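Local coordinates for Cyp101j2 (Sphingobium yanoikuyae, PDB 5KYO), which is a heme-containing cytochrome P450 monooxygenase that probably hydroxylates the monoterpene 1,8-cineole, at residues A[42-47]-A[74-79]; A[81-86]-A[339-344]; A[186-191]-A[239-244]; A[221-226]-A[259-264]. All coordinates share one frame; numbering follows the deposited sequence. Where two conformers were deposited one is given.

How the interactions relate
Interactions 1 and 2 adjoin on the same side of the chain's centre, their own centres 9 Å apart. Strands 74-77 and 83-86 are antiparallel neighbours in one sheet, joined by a probable hydrogen bond from Val85 N to Met75 O at 2.8 Å, and interaction 2 adds strand 339-343, which leads to Thr344 at the heme. Interactions 3 and 4 lie 13 Å apart, centre to centre, in the helical part, and alternate along the chain; there Ile242 CG1 packs on Cys264 SG at 3.9 Å. Interactions 2 and 3 lie on opposite sides of the chain's centre, their centres 36 Å apart, and the side chain of Ile188 in interaction 3 lies about 5 Å from the heme.

Interaction 1. Residues A[42-47]-A[74-79]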
loop_
_atom_site.group_PDB
_atom_site.type_symbol
_atom_site.label_atom_id
_atom_site.label_comp_id
_atom_site.label_asym_id
_atom_site.label_seq_id
_atom_site.Cartn_x
_atom_site.Cartn_y
_atom_site.Cartn_z
ATOM N N ASP A 42 -19.645 0.237 25.562
ATOM C CA ASP A 42 -19.726 1.609 25.086
ATOM C C ASP A 42 -18.790 1.840 23.893
ATOM O O ASP A 42 -18.960 2.798 23.139
ATOM C CB ASP A 42 -19.383 2.578 26.218
ATOM C CG ASP A 42 -19.726 4.018 25.883
ATOM O OD1 ASP A 42 -20.545 4.238 24.964
ATOM O OD2 ASP A 42 -19.191 4.929 26.552
ATOM N N ARG A 43 -17.806 0.961 23.722
ATOM C CA ARG A 43 -16.843 1.111 22.630
ATOM C C ARG A 43 -17.043 0.099 21.504
ATOM O O ARG A 43 -16.200 -0.026 20.618
ATOM C CB ARG A 43 -15.417 1.010 23.170
ATOM C CG ARG A 43 -15.147 2.004 24.289
ATOM C CD ARG A 43 -13.765 2.605 24.182
ATOM N NE ARG A 43 -13.452 3.469 25.317
ATOM C CZ ARG A 43 -12.341 4.187 25.415
ATOM N NH1 ARG A 43 -11.444 4.148 24.442
ATOM N NH2 ARG A 43 -12.128 4.949 26.478
ATOM N N VAL A 44 -18.169 -0.606 21.530
ATOM C CA VAL A 44 -18.506 -1.593 20.502
ATOM C C VAL A 44 -19.099 -0.955 19.229
ATOM O O VAL A 44 -19.967 -0.078 19.326
ATOM C CB VAL A 44 -19.495 -2.627 21.072
ATOM C CG1 VAL A 44 -19.946 -3.596 19.996
ATOM C CG2 VAL A 44 -18.845 -3.367 22.220
ATOM N N PHE A 45 -18.625 -1.391 18.054
ATOM C CA PHE A 45 -19.103 -0.872 16.768
ATOM C C PHE A 45 -18.920 -1.921 15.664
ATOM O O PHE A 45 -18.141 -2.860 15.820
ATOM C CB PHE A 45 -18.414 0.481 16.469
ATOM C CG PHE A 45 -17.041 0.383 15.849
ATOM C CD1 PHE A 45 -16.718 1.105 14.701
ATOM C CD2 PHE A 45 -16.084 -0.451 16.399
ATOM C CE1 PHE A 45 -15.465 1.033 14.156
ATOM C CE2 PHE A 45 -14.841 -0.527 15.852
ATOM C CZ PHE A 45 -14.524 0.207 14.727
ATOM N N ASP A 46 -19.700 -1.791 14.593
ATOM C CA ASP A 46 -19.864 -2.847 13.591
ATOM C C ASP A 46 -18.946 -2.637 12.400
ATOM O O ASP A 46 -19.363 -2.147 11.345
ATOM C CB ASP A 46 -21.338 -2.919 13.156
ATOM C CG ASP A 46 -21.624 -4.056 12.172
ATOM O OD1 ASP A 46 -20.729 -4.895 11.932
ATOM O OD2 ASP A 46 -22.761 -4.123 11.650
ATOM N N PHE A 47 -17.688 -3.037 12.563
ATOM C CA PHE A 47 -16.660 -2.695 11.588
ATOM C C PHE A 47 -16.015 -3.943 10.993
ATOM O O PHE A 47 -15.486 -4.787 11.719
ATOM C CB PHE A 47 -15.621 -1.816 12.250
ATOM C CG PHE A 47 -14.584 -1.283 11.296
ATOM C CD1 PHE A 47 -14.858 -0.188 10.468
ATOM C CD2 PHE A 47 -13.343 -1.891 11.211
ATOM C CE1 PHE A 47 -13.915 0.274 9.583
ATOM C CE2 PHE A 47 -12.380 -1.437 10.332
ATOM C CZ PHE A 47 -12.661 -0.355 9.515
ATOM N N LEU A 74 -10.991 5.360 20.277
ATOM C CA LEU A 74 -10.620 3.956 20.184
ATOM C C LEU A 74 -11.850 3.099 20.376
ATOM O O LEU A 74 -12.399 3.038 21.473
ATOM C CB LEU A 74 -9.547 3.600 21.222
ATOM C CG LEU A 74 -8.878 2.225 21.080
ATOM C CD1 LEU A 74 -7.813 2.252 19.996
ATOM C CD2 LEU A 74 -8.269 1.736 22.391
ATOM N N MET A 75 -12.288 2.441 19.312
ATOM C CA MET A 75 -13.444 1.548 19.382
ATOM C C MET A 75 -13.007 0.095 19.217
ATOM O O MET A 75 -11.835 -0.183 18.944
ATOM C CB MET A 75 -14.484 1.915 18.307
ATOM C CG MET A 75 -15.060 3.319 18.438
ATOM S SD MET A 75 -16.133 3.502 19.896
ATOM C CE MET A 75 -17.590 2.662 19.304
ATOM N N TRP A 76 -13.958 -0.826 19.370
ATOM C CA TRP A 76 -13.685 -2.258 19.312
ATOM C C TRP A 76 -14.775 -2.954 18.509
ATOM O O TRP A 76 -15.961 -2.662 18.675
ATOM C CB TRP A 76 -13.600 -2.848 20.726
ATOM C CG TRP A 76 -13.233 -4.300 20.790
ATOM C CD1 TRP A 76 -11.982 -4.822 20.975
ATOM C CD2 TRP A 76 -14.124 -5.421 20.698
ATOM N NE1 TRP A 76 -12.040 -6.192 20.985
ATOM C CE2 TRP A 76 -13.341 -6.586 20.817
ATOM C CE3 TRP A 76 -15.504 -5.552 20.514
ATOM C CZ2 TRP A 76 -13.891 -7.865 20.759
ATOM C CZ3 TRP A 76 -16.051 -6.823 20.455
ATOM C CH2 TRP A 76 -15.246 -7.965 20.587
ATOM N N THR A 77 -14.366 -3.857 17.624
ATOM C CA THR A 77 -15.288 -4.554 16.727
ATOM C C THR A 77 -15.180 -6.059 16.947
ATOM O O THR A 77 -14.081 -6.590 17.102
ATOM C CB THR A 77 -15.006 -4.216 15.225
ATOM O OG1 THR A 77 -15.828 -5.022 14.360
ATOM C CG2 THR A 77 -13.535 -4.447 14.885
ATOM N N PRO A 78 -16.326 -6.756 16.963
ATOM C CA PRO A 78 -16.324 -8.217 17.119
ATOM C C PRO A 78 -15.838 -8.965 15.877
ATOM O O PRO A 78 -15.555 -10.158 15.965
ATOM C CB PRO A 78 -17.799 -8.540 17.385
ATOM C CG PRO A 78 -18.545 -7.441 16.695
ATOM C CD PRO A 78 -17.697 -6.210 16.908
ATOM N N HIS A 79 -15.757 -8.279 14.739
ATOM C CA HIS A 79 -15.373 -8.923 13.483
ATOM C C HIS A 79 -13.876 -9.248 13.449
ATOM O O HIS A 79 -13.085 -8.596 14.131
ATOM C CB HIS A 79 -15.741 -8.030 12.297
ATOM C CG HIS A 79 -17.216 -7.890 12.082
ATOM N ND1 HIS A 79 -17.899 -8.596 11.112
ATOM C CD2 HIS A 79 -18.142 -7.138 12.722
ATOM C CE1 HIS A 79 -19.183 -8.281 11.166
ATOM N NE2 HIS A 79 -19.355 -7.398 12.133
HETATM O O HOH W 1 -10.509 6.525 23.303
#
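Phe45 lays one face of its ring over Met75, whose CB sits 3.7 Å from the ring centroid in a CH-pi contact, while CB of Phe47 covers the opposite face. The ring gets there because its CG stands between the backbone N and carbonyl carbon (chi1 83°), which swings CD2 in over the strand. Met75 curls back through two bends, bringing its methyl CE to 3.3 Å from Arg43 O. That same carbonyl accepts from Trp76 N at 2.7 Å, and Trp76 O receives Phe45 N at 3.0 Å, so Val44 and Trp76 form a single backbone bridge. Arg43 runs its chain past Leu74 O, giving it a weak bond from NH1; its other terminal nitrogen, NH2, is bound by Glu330 O. At the far end Thr77 OG1 donates to Phe47 O at 2.7 Å, in the carbonyl plane and on a lone pair, and accepts from His79 N, an ST turn. A valine in place of Thr77 would probably leave Phe47 O and His79 N without this shared partner and free the turn to shift. Beyond it, His79 NE2 makes a weak bond to Asp46 OD1 at 2.9 Å, the ring and carboxylate planes 15° from parallel. The whole is an irregular N-terminal segment set at a slant against an edge strand of the P450 beta sheet, with a single backbone bridge, and Phe45 and Phe47 also pack on Ile66 of helix 59-69.

Interaction 2. Residues A[81-86]-A[339-344]; sequences GGHWVA and MVMAPT
Trp84 overlaps Val340 with its CB and the near edge of its indole, Val340 CG2 lying 4.1 Å from Trp84 CB; the indole NE1 is bound by Asp338. On the other face of the sheet Val85 CG2 rests 4.3 Å from Met341 CB. His83 turns its imidazole toward Met341 too, with CG between the backbone N and carbonyl carbon (chi1 65°), which also lets His83 ND1 donate to Trp84 O at 3.3 Å. That oxygen lies near the imidazole plane, yet ND1 stands well above the carbonyl plane. Met341 N comes to the same oxygen from the opposite face, at 2.8 Å and nearly straight, so two donors grip Trp84 O, which probably limits the rotation of the histidine ring. Two further backbone bonds, from Trp84 N to Met339 O and from Ala86 N to Met341 O, complete a parallel pairing in which Trp84 stands beside Val340 and Val85 beside Met341. A water joins Gly82 O to Met339 N at the entrance to the pair. Pro343, with no N-H to give, sets its CD 3.6 Å from Ala86 O, a buried oxygen without a hydrogen-bond partner. The chemistry is thus one of backbone hydrogen bonds flanked by buried, mostly apolar side chains, consistent with a buried part of the sheet whose strand 339-343 leads to Thr344 of the heme pocket.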
loop_
_atom_site.group_PDB
_atom_site.type_symbol
_atom_site.label_atom_id
_atom_site.label_comp_id
_atom_site.label_asym_id
_atom_site.label_seq_id
_atom_site.Cartn_x
_atom_site.Cartn_y
_atom_site.Cartn_z
ATOM N N GLY A 81 -11.724 -11.787 14.522
ATOM C CA GLY A 81 -11.054 -12.092 15.778
ATOM C C GLY A 81 -11.369 -11.162 16.947
ATOM O O GLY A 81 -11.081 -11.480 18.105
ATOM N N GLY A 82 -11.964 -10.010 16.653
ATOM C CA GLY A 82 -12.184 -8.987 17.662
ATOM C C GLY A 82 -10.955 -8.108 17.805
ATOM O O GLY A 82 -9.871 -8.604 18.128
ATOM N N HIS A 83 -11.100 -6.809 17.555
ATOM C CA HIS A 83 -9.935 -5.932 17.627
ATOM C C HIS A 83 -10.285 -4.463 17.786
ATOM O O HIS A 83 -11.363 -4.022 17.396
ATOM C CB HIS A 83 -9.043 -6.126 16.385
ATOM C CG HIS A 83 -9.688 -5.722 15.095
ATOM N ND1 HIS A 83 -9.588 -4.446 14.585
ATOM C CD2 HIS A 83 -10.429 -6.426 14.202
ATOM C CE1 HIS A 83 -10.236 -4.378 13.434
ATOM N NE2 HIS A 83 -10.756 -5.567 13.181
ATOM N N TRP A 84 -9.364 -3.715 18.383
ATOM C CA TRP A 84 -9.538 -2.282 18.552
ATOM C C TRP A 84 -9.196 -1.537 17.265
ATOM O O TRP A 84 -8.388 -2.009 16.456
ATOM C CB TRP A 84 -8.671 -1.745 19.691
ATOM C CG TRP A 84 -8.810 -2.463 20.991
ATOM C CD1 TRP A 84 -8.048 -3.511 21.439
ATOM C CD2 TRP A 84 -9.744 -2.170 22.037
ATOM N NE1 TRP A 84 -8.460 -3.891 22.692
ATOM C CE2 TRP A 84 -9.498 -3.083 23.085
ATOM C CE3 TRP A 84 -10.765 -1.223 22.190
ATOM C CZ2 TRP A 84 -10.247 -3.084 24.267
ATOM C CZ3 TRP A 84 -11.508 -1.224 23.367
ATOM C CH2 TRP A 84 -11.243 -2.148 24.389
ATOM N N VAL A 85 -9.807 -0.369 17.087
ATOM C CA VAL A 85 -9.537 0.467 15.921
ATOM C C VAL A 85 -9.295 1.920 16.338
ATOM O O VAL A 85 -10.147 2.547 16.981
ATOM C CB VAL A 85 -10.693 0.426 14.891
ATOM C CG1 VAL A 85 -10.292 1.180 13.615
ATOM C CG2 VAL A 85 -11.096 -1.003 14.553
ATOM N N ALA A 86 -8.127 2.447 15.983
ATOM C CA ALA A 86 -7.829 3.855 16.220
ATOM C C ALA A 86 -8.526 4.702 15.157
ATOM O O ALA A 86 -8.290 4.524 13.947
ATOM C CB ALA A 86 -6.345 4.107 16.213
ATOM N N MET A 339 -5.186 -6.930 19.452
ATOM C CA MET A 339 -4.818 -6.346 18.168
ATOM C C MET A 339 -5.359 -4.929 18.075
ATOM O O MET A 339 -6.486 -4.665 18.490
ATOM C CB MET A 339 -5.362 -7.187 17.010
ATOM C CG MET A 339 -4.773 -8.570 16.947
ATOM S SD MET A 339 -3.006 -8.462 16.596
ATOM C CE MET A 339 -3.056 -7.455 15.104
ATOM N N VAL A 340 -4.556 -4.014 17.543
ATOM C CA VAL A 340 -5.034 -2.655 17.327
ATOM C C VAL A 340 -4.792 -2.205 15.888
ATOM O O VAL A 340 -3.647 -2.116 15.437
ATOM C CB VAL A 340 -4.370 -1.646 18.277
ATOM C CG1 VAL A 340 -4.948 -0.273 18.028
ATOM C CG2 VAL A 340 -4.565 -2.063 19.753
ATOM N N MET A 341 -5.890 -1.929 15.185
ATOM C CA MET A 341 -5.832 -1.436 13.815
ATOM C C MET A 341 -5.596 0.072 13.826
ATOM O O MET A 341 -6.197 0.795 14.604
ATOM C CB MET A 341 -7.115 -1.789 13.055
ATOM C CG MET A 341 -7.069 -1.501 11.571
ATOM S SD MET A 341 -8.347 -2.357 10.638
ATOM C CE MET A 341 -7.695 -4.029 10.589
ATOM N N ALA A 342 -4.692 0.536 12.971
ATOM C CA ALA A 342 -4.327 1.948 12.945
ATOM C C ALA A 342 -4.227 2.439 11.504
ATOM O O ALA A 342 -3.130 2.584 10.978
ATOM C CB ALA A 342 -3.005 2.164 13.681
ATOM N N PRO A 343 -5.380 2.686 10.863
ATOM C CA PRO A 343 -5.405 2.960 9.421
ATOM C C PRO A 343 -4.766 4.287 9.019
ATOM O O PRO A 343 -5.030 5.336 9.615
ATOM C CB PRO A 343 -6.906 2.966 9.093
ATOM C CG PRO A 343 -7.534 2.188 10.210
ATOM C CD PRO A 343 -6.736 2.554 11.414
ATOM N N THR A 344 -3.944 4.240 7.979
ATOM C CA THR A 344 -3.405 5.466 7.427
ATOM C C THR A 344 -4.562 6.377 7.019
ATOM O O THR A 344 -4.409 7.582 6.993
ATOM C CB THR A 344 -2.495 5.208 6.213
ATOM O OG1 THR A 344 -3.269 4.642 5.158
ATOM C CG2 THR A 344 -1.392 4.207 6.577
HETATM O O HOH W 2 -7.854 -8.086 20.304
#

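Interaction 3. Residues A[186-191]-A[239-244]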
loop_
_atom_site.group_PDB
_atom_site.type_symbol
_atom_site.label_atom_id
_atom_site.label_comp_id
_atom_site.label_asym_id
_atom_site.label_seq_id
_atom_site.Cartn_x
_atom_site.Cartn_y
_atom_site.Cartn_z
ATOM N N MET A 186 10.697 -6.879 -11.316
ATOM C CA MET A 186 11.579 -7.823 -11.981
ATOM C C MET A 186 12.800 -7.120 -12.566
ATOM O O MET A 186 13.852 -7.733 -12.727
ATOM C CB MET A 186 10.822 -8.576 -13.067
ATOM C CG MET A 186 9.764 -9.535 -12.515
ATOM S SD MET A 186 8.842 -10.349 -13.827
ATOM C CE MET A 186 10.111 -11.377 -14.556
ATOM N N ARG A 187 12.667 -5.833 -12.889
ATOM C CA ARG A 187 13.822 -5.094 -13.396
ATOM C C ARG A 187 14.715 -4.652 -12.226
ATOM O O ARG A 187 15.934 -4.519 -12.363
ATOM C CB ARG A 187 13.364 -3.886 -14.230
ATOM C CG ARG A 187 12.854 -4.244 -15.621
ATOM C CD ARG A 187 13.959 -4.881 -16.469
ATOM N NE ARG A 187 13.454 -5.433 -17.728
ATOM C CZ ARG A 187 13.250 -4.722 -18.836
ATOM N NH1 ARG A 187 13.509 -3.420 -18.854
ATOM N NH2 ARG A 187 12.793 -5.313 -19.935
ATOM N N ILE A 188 14.100 -4.431 -11.069
ATOM C CA ILE A 188 14.832 -4.021 -9.878
ATOM C C ILE A 188 15.756 -5.162 -9.413
ATOM O O ILE A 188 16.939 -4.951 -9.082
ATOM C CB ILE A 188 13.863 -3.612 -8.755
ATOM C CG1 ILE A 188 13.310 -2.200 -9.064
ATOM C CG2 ILE A 188 14.568 -3.670 -7.364
ATOM C CD1 ILE A 188 12.080 -1.820 -8.267
ATOM N N VAL A 189 15.215 -6.376 -9.435
ATOM C CA VAL A 189 15.980 -7.537 -9.008
ATOM C C VAL A 189 16.595 -8.313 -10.193
ATOM O O VAL A 189 17.246 -9.340 -9.986
ATOM C CB VAL A 189 15.103 -8.470 -8.155
ATOM C CG1 VAL A 189 14.620 -7.748 -6.900
ATOM C CG2 VAL A 189 13.933 -8.954 -8.943
ATOM N N ASP A 190 16.407 -7.796 -11.415
ATOM C CA ASP A 190 16.966 -8.365 -12.664
ATOM C C ASP A 190 16.628 -9.848 -12.890
ATOM O O ASP A 190 17.495 -10.731 -12.873
ATOM C CB ASP A 190 18.486 -8.195 -12.714
ATOM C CG ASP A 190 19.075 -8.598 -14.058
ATOM O OD1 ASP A 190 18.328 -8.633 -15.061
ATOM O OD2 ASP A 190 20.286 -8.891 -14.110
ATOM N N LEU A 191 15.355 -10.106 -13.113
ATOM C CA LEU A 191 14.884 -11.432 -13.462
ATOM C C LEU A 191 14.427 -11.427 -14.910
ATOM O O LEU A 191 13.916 -10.410 -15.387
ATOM C CB LEU A 191 13.745 -11.854 -12.535
ATOM C CG LEU A 191 14.099 -11.847 -11.045
ATOM C CD1 LEU A 191 12.837 -12.011 -10.203
ATOM C CD2 LEU A 191 15.121 -12.938 -10.679
ATOM N N GLU A 239 24.629 -5.745 -10.413
ATOM C CA GLU A 239 24.316 -4.448 -9.817
ATOM C C GLU A 239 22.874 -4.366 -9.311
ATOM O O GLU A 239 22.467 -3.355 -8.762
ATOM C CB GLU A 239 24.557 -3.321 -10.830
ATOM N N ASP A 240 22.123 -5.445 -9.498
ATOM C CA ASP A 240 20.718 -5.523 -9.122
ATOM C C ASP A 240 20.531 -5.570 -7.612
ATOM O O ASP A 240 21.497 -5.696 -6.862
ATOM C CB ASP A 240 20.110 -6.770 -9.743
ATOM C CG ASP A 240 20.809 -8.030 -9.262
ATOM O OD1 ASP A 240 21.857 -8.388 -9.838
ATOM O OD2 ASP A 240 20.324 -8.628 -8.288
ATOM N N MET A 241 19.280 -5.525 -7.161
ATOM C CA MET A 241 19.019 -5.421 -5.728
ATOM C C MET A 241 19.376 -6.692 -4.937
ATOM O O MET A 241 19.792 -6.606 -3.777
ATOM C CB MET A 241 17.553 -5.047 -5.484
ATOM C CG MET A 241 17.259 -4.748 -4.022
ATOM S SD MET A 241 15.542 -4.282 -3.744
ATOM C CE MET A 241 15.454 -4.292 -1.957
ATOM N N ILE A 242 19.204 -7.858 -5.539
ATOM C CA ILE A 242 19.639 -9.099 -4.888
ATOM C C ILE A 242 21.159 -9.103 -4.651
ATOM O O ILE A 242 21.633 -9.411 -3.542
ATOM C CB ILE A 242 19.246 -10.351 -5.711
ATOM C CG1 ILE A 242 17.730 -10.533 -5.688
ATOM C CG2 ILE A 242 19.917 -11.605 -5.126
ATOM C CD1 ILE A 242 17.225 -11.816 -6.334
ATOM N N SER A 243 21.921 -8.755 -5.686
ATOM C CA SER A 243 23.372 -8.667 -5.543
ATOM C C SER A 243 23.762 -7.656 -4.462
ATOM O O SER A 243 24.700 -7.891 -3.710
ATOM C CB SER A 243 24.031 -8.292 -6.871
ATOM O OG SER A 243 23.820 -9.290 -7.850
ATOM N N ARG A 244 23.027 -6.545 -4.366
ATOM C CA ARG A 244 23.361 -5.490 -3.412
ATOM C C ARG A 244 23.092 -5.946 -2.006
ATOM O O ARG A 244 23.868 -5.667 -1.085
ATOM C CB ARG A 244 22.570 -4.205 -3.715
ATOM C CG ARG A 244 22.936 -3.575 -5.047
ATOM C CD ARG A 244 22.412 -2.147 -5.171
ATOM N NE ARG A 244 20.969 -2.030 -4.914
ATOM C CZ ARG A 244 20.037 -2.038 -5.866
ATOM N NH1 ARG A 244 20.383 -2.174 -7.141
ATOM N NH2 ARG A 244 18.756 -1.922 -5.546
HETATM O O HOH W 3 17.792 -2.217 -8.446
HETATM O O HOH W 4 22.146 -8.976 -12.192
#
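The guanidinium of Arg244 carries Met241 CA over the centre of one face, 3.4 Å above the plane, while a water sits in plane at its edge and bridges NH1 to Ile188 O. This is the N-terminus of helix 241-246, with Asp240 as N-cap, docked on the end of helix 181-188. Ile188 O also takes Met241 N at 3.1 Å, the direct hydrogen bond between the segments. Alongside it Ile188 and Met241 lie side by side and point the same way, CG2 of Ile188 being 3.8 Å from Met241 CB; Val189 then packs on Ile242. Asp240 holds its carboxylate back over the helix start, CG between its own N and carbonyl carbon (chi1 60°). Ser243 N meets Asp240 OD2 from above the carboxylate plane at 3.1 Å, and Ser243 OG donates to OD1. Arg233 salt-bridges Asp240 OD2 and also binds the carbonyls of Val189 and Asp190, tying both segments to helix 215-235. An alanine at Asp240 would probably leave Ser243 N uncapped and strip Arg233 of its countercharge here. Asp190 and Asp240 bring like charges near each other, and their CB atoms touch at 3.7 Å.

Interaction 4. Residues A[221-226]-A[259-264]; sequences QFREYL and EAENIC
Asn262 OD1 is gripped by both terminal nitrogens of Arg223: NH2 donates at 2.7 Å, in the amide carbonyl plane and on a lone pair, and NH1 adds a weak bond at 3.0 Å. Arg223 NH1 points its stronger bond at Glu261 OE1, 2.8 Å away with an angle of 151° at the hydrogen, a salt bridge that uses the oxygen's anti lone pair. The carboxylate plane is tilted from the guanidinium plane, and OE1 alone meets Arg223 while OE2 turns to Arg227. Arg223 leaves its helix with CG anti to the carbonyl carbon (chi1 -65°) and runs extended to NE, passing CD within 3.4 Å of Glu261 OE1 before its head reaches Asn262. One turn on, Leu226 CD1 packs against Cys264 CB at 3.7 Å. The axes of segments 221-226 and 259-264 cross at 112°, 10.1 Å apart at closest, the polar grip alongside an apolar one. Asn262 has a second hold as well, its ND2 donating to Ile121 O. Two arginines of one helix thus share a buried carboxylate of the other, which would be expected to favour its ionised form and to fix how the helices are set.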
loop_
_atom_site.group_PDB
_atom_site.type_symbol
_atom_site.label_atom_id
_atom_site.label_comp_id
_atom_site.label_asym_id
_atom_site.label_seq_id
_atom_site.Cartn_x
_atom_site.Cartn_y
_atom_site.Cartn_z
ATOM N N GLN A 221 7.102 -22.225 -3.300
ATOM C CA GLN A 221 7.302 -21.982 -4.734
ATOM C C GLN A 221 8.106 -20.694 -4.976
ATOM O O GLN A 221 8.951 -20.643 -5.889
ATOM C CB GLN A 221 5.953 -21.915 -5.475
ATOM C CG GLN A 221 5.277 -23.272 -5.691
ATOM C CD GLN A 221 4.066 -23.188 -6.616
ATOM O OE1 GLN A 221 4.042 -22.403 -7.560
ATOM N NE2 GLN A 221 3.056 -24.000 -6.341
ATOM N N PHE A 222 7.834 -19.663 -4.170
ATOM C CA PHE A 222 8.642 -18.445 -4.177
ATOM C C PHE A 222 10.121 -18.753 -3.914
ATOM O O PHE A 222 11.003 -18.277 -4.631
ATOM C CB PHE A 222 8.140 -17.444 -3.130
ATOM C CG PHE A 222 7.204 -16.391 -3.678
ATOM C CD1 PHE A 222 7.472 -15.755 -4.877
ATOM C CD2 PHE A 222 6.068 -16.034 -2.976
ATOM C CE1 PHE A 222 6.630 -14.780 -5.382
ATOM C CE2 PHE A 222 5.210 -15.061 -3.487
ATOM C CZ PHE A 222 5.491 -14.445 -4.687
ATOM N N ARG A 223 10.392 -19.536 -2.877
ATOM C CA ARG A 223 11.774 -19.841 -2.528
ATOM C C ARG A 223 12.450 -20.726 -3.565
ATOM O O ARG A 223 13.626 -20.534 -3.852
ATOM C CB ARG A 223 11.847 -20.498 -1.159
ATOM C CG ARG A 223 11.405 -19.597 -0.052
ATOM C CD ARG A 223 11.624 -20.271 1.270
ATOM N NE ARG A 223 10.927 -19.618 2.360
ATOM C CZ ARG A 223 11.307 -18.483 2.938
ATOM N NH1 ARG A 223 12.397 -17.850 2.517
ATOM N NH2 ARG A 223 10.580 -17.981 3.938
ATOM N N GLU A 224 11.714 -21.684 -4.126
ATOM C CA GLU A 224 12.261 -22.569 -5.151
ATOM C C GLU A 224 12.644 -21.786 -6.406
ATOM O O GLU A 224 13.579 -22.151 -7.142
ATOM C CB GLU A 224 11.250 -23.667 -5.483
ATOM C CG GLU A 224 11.166 -24.729 -4.397
ATOM C CD GLU A 224 10.065 -25.738 -4.651
ATOM O OE1 GLU A 224 9.173 -25.464 -5.479
ATOM O OE2 GLU A 224 10.096 -26.809 -4.021
ATOM N N TYR A 225 11.933 -20.693 -6.638
ATOM C CA TYR A 225 12.238 -19.812 -7.759
ATOM C C TYR A 225 13.418 -18.874 -7.459
ATOM O O TYR A 225 14.302 -18.688 -8.295
ATOM C CB TYR A 225 10.993 -18.991 -8.147
ATOM C CG TYR A 225 11.306 -17.989 -9.233
ATOM C CD1 TYR A 225 11.298 -18.357 -10.568
ATOM C CD2 TYR A 225 11.633 -16.673 -8.916
ATOM C CE1 TYR A 225 11.621 -17.441 -11.564
ATOM C CE2 TYR A 225 11.947 -15.762 -9.893
ATOM C CZ TYR A 225 11.946 -16.148 -11.217
ATOM O OH TYR A 225 12.247 -15.221 -12.195
ATOM N N LEU A 226 13.440 -18.314 -6.249
ATOM C CA LEU A 226 14.386 -17.259 -5.886
ATOM C C LEU A 226 15.746 -17.750 -5.420
ATOM O O LEU A 226 16.756 -17.068 -5.625
ATOM C CB LEU A 226 13.803 -16.379 -4.782
ATOM C CG LEU A 226 12.606 -15.472 -5.111
ATOM C CD1 LEU A 226 12.113 -14.834 -3.830
ATOM C CD2 LEU A 226 12.967 -14.407 -6.160
ATOM N N GLU A 259 16.548 -14.893 4.599
ATOM C CA GLU A 259 16.297 -13.467 4.785
ATOM C C GLU A 259 16.158 -12.714 3.457
ATOM O O GLU A 259 15.284 -11.857 3.310
ATOM C CB GLU A 259 17.410 -12.847 5.632
ATOM C CG GLU A 259 17.272 -13.140 7.120
ATOM C CD GLU A 259 18.539 -12.867 7.908
ATOM O OE1 GLU A 259 19.636 -12.777 7.295
ATOM O OE2 GLU A 259 18.439 -12.766 9.152
ATOM N N ALA A 260 17.026 -13.017 2.500
ATOM C CA ALA A 260 16.964 -12.380 1.196
ATOM C C ALA A 260 15.697 -12.794 0.444
ATOM O O ALA A 260 15.085 -11.977 -0.238
ATOM C CB ALA A 260 18.212 -12.712 0.376
ATOM N N GLU A 261 15.304 -14.063 0.579
ATOM C CA GLU A 261 14.078 -14.546 -0.051
ATOM C C GLU A 261 12.867 -13.824 0.544
ATOM O O GLU A 261 11.978 -13.376 -0.189
ATOM C CB GLU A 261 13.931 -16.064 0.131
ATOM C CG GLU A 261 14.865 -16.886 -0.707
ATOM C CD GLU A 261 15.195 -18.232 -0.075
ATOM O OE1 GLU A 261 14.580 -18.605 0.950
ATOM O OE2 GLU A 261 16.079 -18.910 -0.623
ATOM N N ASN A 262 12.844 -13.720 1.877
ATOM C CA ASN A 262 11.758 -13.055 2.584
ATOM C C ASN A 262 11.627 -11.618 2.103
ATOM O O ASN A 262 10.526 -11.147 1.825
ATOM C CB ASN A 262 11.989 -13.105 4.105
ATOM C CG ASN A 262 11.658 -14.465 4.697
ATOM O OD1 ASN A 262 11.347 -15.407 3.968
ATOM N ND2 ASN A 262 11.708 -14.569 6.021
ATOM N N ILE A 263 12.760 -10.941 1.973
ATOM C CA ILE A 263 12.763 -9.537 1.566
ATOM C C ILE A 263 12.277 -9.365 0.123
ATOM O O ILE A 263 11.455 -8.465 -0.151
ATOM C CB ILE A 263 14.151 -8.909 1.722
ATOM C CG1 ILE A 263 14.536 -8.827 3.200
ATOM C CG2 ILE A 263 14.181 -7.524 1.105
ATOM C CD1 ILE A 263 15.919 -8.280 3.431
ATOM N N CYS A 264 12.777 -10.194 -0.797
ATOM C CA CYS A 264 12.283 -10.199 -2.180
ATOM C C CYS A 264 10.757 -10.307 -2.277
ATOM O O CYS A 264 10.124 -9.541 -3.021
ATOM C CB CYS A 264 12.909 -11.331 -2.981
ATOM S SG CYS A 264 14.634 -11.024 -3.443
#